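Local structure of probable chaperone (Pseudomonas aeruginosa, 4JMF) at residues N2-L16 and L93-L105. The protein probably acts as a type III secretion chaperone of the CesT family, pairing with a second copy of itself to bind a partner protein. Sequence-based numbering, arbitrary orientation.
Sequences NPLYRAAIHQLFLAL and LQLLDRAQIHHQL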
loop_
_atom_site.group_PDB
_atom_site.type_symbol
_atom_site.label_atom_id
_atom_site.label_comp_id
_atom_site.label_asym_id
_atom_site.label_seq_id
_atom_site.Cartn_x
_atom_site.Cartn_y
_atom_site.Cartn_z
ATOM N N ASN B 2 6.404 15.630 -14.427
ATOM C CA ASN B 2 5.904 14.525 -15.248
ATOM C C ASN B 2 4.475 14.839 -15.712
ATOM O O ASN B 2 3.563 14.982 -14.885
ATOM C CB ASN B 2 5.944 13.226 -14.427
ATOM C CG ASN B 2 5.362 12.011 -15.167
ATOM O OD1 ASN B 2 4.948 12.088 -16.336
ATOM N ND2 ASN B 2 5.340 10.866 -14.472
ATOM N N PRO B 3 4.279 14.950 -17.037
ATOM C CA PRO B 3 2.973 15.269 -17.633
ATOM C C PRO B 3 1.851 14.364 -17.131
ATOM O O PRO B 3 0.720 14.833 -16.964
ATOM C CB PRO B 3 3.201 15.012 -19.124
ATOM C CG PRO B 3 4.646 15.249 -19.326
ATOM C CD PRO B 3 5.328 14.799 -18.065
ATOM N N LEU B 4 2.163 13.096 -16.887
ATOM C CA LEU B 4 1.160 12.134 -16.427
ATOM C C LEU B 4 0.747 12.404 -14.983
ATOM O O LEU B 4 -0.403 12.160 -14.600
ATOM C CB LEU B 4 1.687 10.701 -16.561
ATOM C CG LEU B 4 2.258 10.306 -17.929
ATOM C CD1 LEU B 4 2.816 8.884 -17.906
ATOM C CD2 LEU B 4 1.198 10.436 -18.997
ATOM N N TYR B 5 1.692 12.897 -14.178
ATOM C CA TYR B 5 1.390 13.284 -12.803
ATOM C C TYR B 5 0.568 14.571 -12.805
ATOM O O TYR B 5 -0.433 14.677 -12.089
ATOM C CB TYR B 5 2.671 13.446 -11.968
ATOM C CG TYR B 5 2.421 13.915 -10.550
ATOM C CD1 TYR B 5 2.001 13.025 -9.574
ATOM C CD2 TYR B 5 2.611 15.242 -10.189
ATOM C CE1 TYR B 5 1.766 13.446 -8.280
ATOM C CE2 TYR B 5 2.377 15.674 -8.896
ATOM C CZ TYR B 5 1.955 14.764 -7.945
ATOM O OH TYR B 5 1.721 15.169 -6.641
ATOM N N ARG B 6 0.969 15.542 -13.617
ATOM C CA ARG B 6 0.203 16.784 -13.707
ATOM C C ARG B 6 -1.247 16.503 -14.112
ATOM O O ARG B 6 -2.179 17.080 -13.550
ATOM C CB ARG B 6 0.850 17.771 -14.688
ATOM C CG ARG B 6 0.071 19.079 -14.821
ATOM C CD ARG B 6 0.705 20.040 -15.824
ATOM N NE ARG B 6 1.129 19.383 -17.062
ATOM C CZ ARG B 6 2.398 19.252 -17.451
ATOM N NH1 ARG B 6 3.384 19.735 -16.700
ATOM N NH2 ARG B 6 2.683 18.639 -18.594
ATOM N N ALA B 7 -1.428 15.594 -15.065
ATOM C CA ALA B 7 -2.758 15.243 -15.548
ATOM C C ALA B 7 -3.592 14.594 -14.451
ATOM O O ALA B 7 -4.780 14.866 -14.341
ATOM C CB ALA B 7 -2.661 14.327 -16.755
ATOM N N ALA B 8 -2.971 13.731 -13.645
ATOM C CA ALA B 8 -3.674 13.105 -12.520
ATOM C C ALA B 8 -4.093 14.138 -11.473
ATOM O O ALA B 8 -5.226 14.106 -10.965
ATOM C CB ALA B 8 -2.814 12.027 -11.883
ATOM N N ILE B 9 -3.177 15.040 -11.136
ATOM C CA ILE B 9 -3.493 16.118 -10.206
ATOM C C ILE B 9 -4.681 16.931 -10.753
ATOM O O ILE B 9 -5.631 17.236 -10.028
ATOM C CB ILE B 9 -2.274 17.038 -9.970
ATOM C CG1 ILE B 9 -1.116 16.263 -9.318
ATOM C CG2 ILE B 9 -2.661 18.243 -9.109
ATOM C CD1 ILE B 9 -1.459 15.598 -7.992
ATOM N N HIS B 10 -4.638 17.248 -12.042
ATOM C CA HIS B 10 -5.742 17.977 -12.682
ATOM C C HIS B 10 -7.092 17.280 -12.465
ATOM O O HIS B 10 -8.100 17.914 -12.088
ATOM C CB HIS B 10 -5.456 18.129 -14.173
ATOM C CG HIS B 10 -6.402 19.046 -14.889
ATOM N ND1 HIS B 10 -7.554 18.601 -15.501
ATOM C CD2 HIS B 10 -6.347 20.380 -15.117
ATOM C CE1 HIS B 10 -8.175 19.623 -16.066
ATOM N NE2 HIS B 10 -7.465 20.713 -15.846
ATOM N N GLN B 11 -7.118 15.970 -12.672
ATOM C CA GLN B 11 -8.349 15.203 -12.453
ATOM C C GLN B 11 -8.818 15.296 -11.007
ATOM O O GLN B 11 -10.020 15.454 -10.752
ATOM C CB GLN B 11 -8.147 13.734 -12.865
ATOM C CG GLN B 11 -7.839 13.581 -14.361
ATOM C CD GLN B 11 -9.002 14.041 -15.239
ATOM O OE1 GLN B 11 -10.156 13.704 -14.975
ATOM N NE2 GLN B 11 -8.701 14.832 -16.280
ATOM N N LEU B 12 -7.882 15.211 -10.054
ATOM C CA LEU B 12 -8.264 15.304 -8.647
ATOM C C LEU B 12 -8.884 16.654 -8.348
ATOM O O LEU B 12 -9.857 16.743 -7.597
ATOM C CB LEU B 12 -7.069 15.064 -7.722
ATOM C CG LEU B 12 -7.302 15.245 -6.215
ATOM C CD1 LEU B 12 -8.314 14.232 -5.651
ATOM C CD2 LEU B 12 -5.980 15.106 -5.472
ATOM N N PHE B 13 -8.327 17.710 -8.929
ATOM C CA PHE B 13 -8.855 19.040 -8.645
ATOM C C PHE B 13 -10.254 19.255 -9.239
ATOM O O PHE B 13 -11.080 19.979 -8.662
ATOM C CB PHE B 13 -7.845 20.117 -9.053
ATOM C CG PHE B 13 -6.790 20.370 -7.997
ATOM C CD1 PHE B 13 -6.615 21.635 -7.450
ATOM C CD2 PHE B 13 -6.020 19.320 -7.505
ATOM C CE1 PHE B 13 -5.658 21.856 -6.469
ATOM C CE2 PHE B 13 -5.061 19.535 -6.515
ATOM C CZ PHE B 13 -4.881 20.798 -5.999
ATOM N N LEU B 14 -10.523 18.605 -10.369
ATOM C CA LEU B 14 -11.879 18.574 -10.922
ATOM C C LEU B 14 -12.809 17.833 -9.982
ATOM O O LEU B 14 -13.922 18.281 -9.722
ATOM C CB LEU B 14 -11.899 17.874 -12.275
ATOM C CG LEU B 14 -11.122 18.513 -13.408
ATOM C CD1 LEU B 14 -11.320 17.709 -14.706
ATOM C CD2 LEU B 14 -11.575 19.955 -13.585
ATOM N N ALA B 15 -12.346 16.692 -9.475
ATOM C CA ALA B 15 -13.160 15.893 -8.569
ATOM C C ALA B 15 -13.488 16.653 -7.287
ATOM O O ALA B 15 -14.603 16.571 -6.781
ATOM C CB ALA B 15 -12.471 14.582 -8.253
ATOM N N LEU B 16 -12.523 17.406 -6.766
ATOM C CA LEU B 16 -12.730 18.136 -5.514
ATOM C C LEU B 16 -13.305 19.531 -5.740
ATOM O O LEU B 16 -13.542 20.268 -4.774
ATOM C CB LEU B 16 -11.399 18.280 -4.773
ATOM C CG LEU B 16 -10.717 16.973 -4.394
ATOM C CD1 LEU B 16 -9.303 17.271 -3.890
ATOM C CD2 LEU B 16 -11.545 16.266 -3.329
ATOM N N LEU B 93 0.008 5.831 -11.300
ATOM C CA LEU B 93 -0.731 6.774 -12.146
ATOM C C LEU B 93 -1.560 6.078 -13.237
ATOM O O LEU B 93 -2.602 6.588 -13.647
ATOM C CB LEU B 93 0.228 7.800 -12.759
ATOM C CG LEU B 93 0.956 8.727 -11.785
ATOM C CD1 LEU B 93 1.949 9.630 -12.520
ATOM C CD2 LEU B 93 -0.028 9.572 -10.984
ATOM N N GLN B 94 -1.113 4.905 -13.688
ATOM C CA GLN B 94 -1.827 4.130 -14.720
ATOM C C GLN B 94 -3.243 3.729 -14.326
ATOM O O GLN B 94 -4.058 3.422 -15.193
ATOM C CB GLN B 94 -1.062 2.849 -15.056
ATOM C CG GLN B 94 0.134 3.033 -15.965
ATOM C CD GLN B 94 1.078 4.114 -15.471
ATOM O OE1 GLN B 94 1.614 4.037 -14.348
ATOM N NE2 GLN B 94 1.269 5.150 -16.296
ATOM N N LEU B 95 -3.525 3.695 -13.026
ATOM C CA LEU B 95 -4.832 3.253 -12.534
ATOM C C LEU B 95 -5.712 4.412 -12.080
ATOM O O LEU B 95 -6.856 4.211 -11.680
ATOM C CB LEU B 95 -4.658 2.290 -11.352
ATOM C CG LEU B 95 -4.127 0.882 -11.604
ATOM C CD1 LEU B 95 -4.336 0.006 -10.356
ATOM C CD2 LEU B 95 -4.817 0.277 -12.813
ATOM N N LEU B 96 -5.183 5.627 -12.122
ATOM C CA LEU B 96 -5.878 6.745 -11.492
ATOM C C LEU B 96 -6.628 7.612 -12.496
ATOM O O LEU B 96 -6.094 8.617 -12.995
ATOM C CB LEU B 96 -4.917 7.602 -10.663
ATOM C CG LEU B 96 -4.350 6.981 -9.377
ATOM C CD1 LEU B 96 -3.154 7.765 -8.913
ATOM C CD2 LEU B 96 -5.408 6.951 -8.276
ATOM N N ASP B 97 -7.864 7.222 -12.790
ATOM C CA ASP B 97 -8.799 8.155 -13.405
ATOM C C ASP B 97 -9.427 9.034 -12.312
ATOM O O ASP B 97 -9.089 8.899 -11.125
ATOM C CB ASP B 97 -9.862 7.421 -14.221
ATOM C CG ASP B 97 -10.805 6.591 -13.363
ATOM O OD1 ASP B 97 -10.669 6.582 -12.118
ATOM O OD2 ASP B 97 -11.722 5.959 -13.940
ATOM N N ARG B 98 -10.338 9.916 -12.706
ATOM C CA ARG B 98 -10.944 10.862 -11.772
ATOM C C ARG B 98 -11.590 10.217 -10.551
ATOM O O ARG B 98 -11.383 10.668 -9.419
ATOM C CB ARG B 98 -11.965 11.750 -12.479
ATOM C CG ARG B 98 -12.304 12.983 -11.656
ATOM C CD ARG B 98 -13.152 13.943 -12.444
ATOM N NE ARG B 98 -12.647 14.096 -13.797
ATOM C CZ ARG B 98 -13.358 14.600 -14.797
ATOM N NH1 ARG B 98 -14.603 15.008 -14.574
ATOM N NH2 ARG B 98 -12.825 14.690 -16.014
ATOM N N ALA B 99 -12.371 9.167 -10.770
ATOM C CA ALA B 99 -13.028 8.483 -9.657
ATOM C C ALA B 99 -11.992 7.860 -8.725
ATOM O O ALA B 99 -12.076 7.967 -7.492
ATOM C CB ALA B 99 -13.970 7.412 -10.185
ATOM N N GLN B 100 -11.011 7.196 -9.316
ATOM C CA GLN B 100 -10.054 6.481 -8.494
ATOM C C GLN B 100 -9.156 7.415 -7.666
ATOM O O GLN B 100 -8.888 7.133 -6.492
ATOM C CB GLN B 100 -9.253 5.491 -9.337
ATOM C CG GLN B 100 -8.327 4.596 -8.513
ATOM C CD GLN B 100 -9.083 3.699 -7.507
ATOM O OE1 GLN B 100 -10.310 3.505 -7.603
ATOM N NE2 GLN B 100 -8.340 3.139 -6.547
ATOM N N ILE B 101 -8.715 8.529 -8.244
ATOM C CA ILE B 101 -7.876 9.445 -7.480
ATOM C C ILE B 101 -8.681 10.067 -6.335
ATOM O O ILE B 101 -8.191 10.180 -5.200
ATOM C CB ILE B 101 -7.132 10.475 -8.383
ATOM C CG1 ILE B 101 -6.027 11.193 -7.606
ATOM C CG2 ILE B 101 -8.083 11.504 -9.003
ATOM C CD1 ILE B 101 -5.128 12.063 -8.508
ATOM N N HIS B 102 -9.938 10.400 -6.621
ATOM C CA HIS B 102 -10.861 10.873 -5.596
ATOM C C HIS B 102 -10.968 9.813 -4.497
ATOM O O HIS B 102 -10.864 10.118 -3.309
ATOM C CB HIS B 102 -12.228 11.163 -6.230
ATOM C CG HIS B 102 -13.249 11.709 -5.277
ATOM N ND1 HIS B 102 -14.143 10.903 -4.602
ATOM C CD2 HIS B 102 -13.540 12.982 -4.913
ATOM C CE1 HIS B 102 -14.928 11.655 -3.851
ATOM N NE2 HIS B 102 -14.583 12.919 -4.020
ATOM N N HIS B 103 -11.159 8.563 -4.900
ATOM C CA HIS B 103 -11.266 7.459 -3.945
ATOM C C HIS B 103 -10.015 7.315 -3.072
ATOM O O HIS B 103 -10.119 7.063 -1.862
ATOM C CB HIS B 103 -11.563 6.149 -4.677
ATOM C CG HIS B 103 -11.815 4.990 -3.767
ATOM N ND1 HIS B 103 -13.020 4.789 -3.130
ATOM C CD2 HIS B 103 -11.012 3.967 -3.381
ATOM C CE1 HIS B 103 -12.955 3.689 -2.399
ATOM N NE2 HIS B 103 -11.747 3.173 -2.530
ATOM N N GLN B 104 -8.836 7.472 -3.672
ATOM C CA GLN B 104 -7.587 7.362 -2.908
ATOM C C GLN B 104 -7.539 8.366 -1.771
ATOM O O GLN B 104 -7.189 8.023 -0.637
ATOM C CB GLN B 104 -6.357 7.552 -3.796
ATOM C CG GLN B 104 -5.041 7.271 -3.058
ATOM C CD GLN B 104 -3.808 7.518 -3.912
ATOM O OE1 GLN B 104 -3.909 7.723 -5.127
ATOM N NE2 GLN B 104 -2.624 7.491 -3.278
ATOM N N LEU B 105 -7.873 9.617 -2.067
ATOM C CA LEU B 105 -7.837 10.645 -1.036
ATOM C C LEU B 105 -8.902 10.366 0.024
ATOM O O LEU B 105 -8.659 10.539 1.225
ATOM C CB LEU B 105 -8.025 12.040 -1.649
ATOM C CG LEU B 105 -8.039 13.228 -0.679
ATOM C CD1 LEU B 105 -6.702 13.342 0.081
ATOM C CD2 LEU B 105 -8.338 14.534 -1.430
HETATM O O HOH W 1 -10.594 10.653 -15.372
#
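Gln11 and Arg98 meet because each chain bends: Gln11 folds at chi2 (-64°), while Arg98 runs extended, with CG opposite its backbone N, until a turn at chi3 (-44°) brings its NE edge to the amide oxygen of Gln11. NE and NH2 grip OE1 of Gln11 side-on, both N-H groups converging on one oxygen that lies in the guanidinium plane. The NE bond to OE1 is 2.8 Å long and the straighter of the two; that from NH2 is more bent but comes in on a carbonyl lone pair. A water donates a third bond to OE1 and accepts from Arg98 N in the first turn of helix 98-105, whose N-cap is Asp97. CD1 of Leu14 sits over one guanidinium face, toward its rim, 3.6 Å from NH2 of Arg98, and Ala15 CB rests against the aliphatic CG. Helices 3-15 and 98-105 cross here at -76°, with axes 8.5 Å apart, on the antiparallel sheet of the CesT-type alpha/beta fold; Leu39 and Leu47 of that sheet help to bury the crossing. Its centre is filled by Ile101, which sends CG1 away from its backbone N, carrying CD1 in beside Ala8 and to 3.7 Å from Leu12 CB. Toward the start of helix 3-15, Leu93 divides its methyls: CD1 lies 3.7 Å from Tyr5 N, against the backbone, and CD2 is 3.8 Å from Ala8 CB. Asn2 caps that helix through OD1, which receives Leu4 N from above its carbonyl plane, while ND2 donates to Glu41 and Asp45. At the other end, Leu16 CD1 packs 3.8 Å from Leu105 CD2, and the His102 ring lies near Ala15. His102, Leu105, Leu16 and Phe13 also pack on the other protein in the complex.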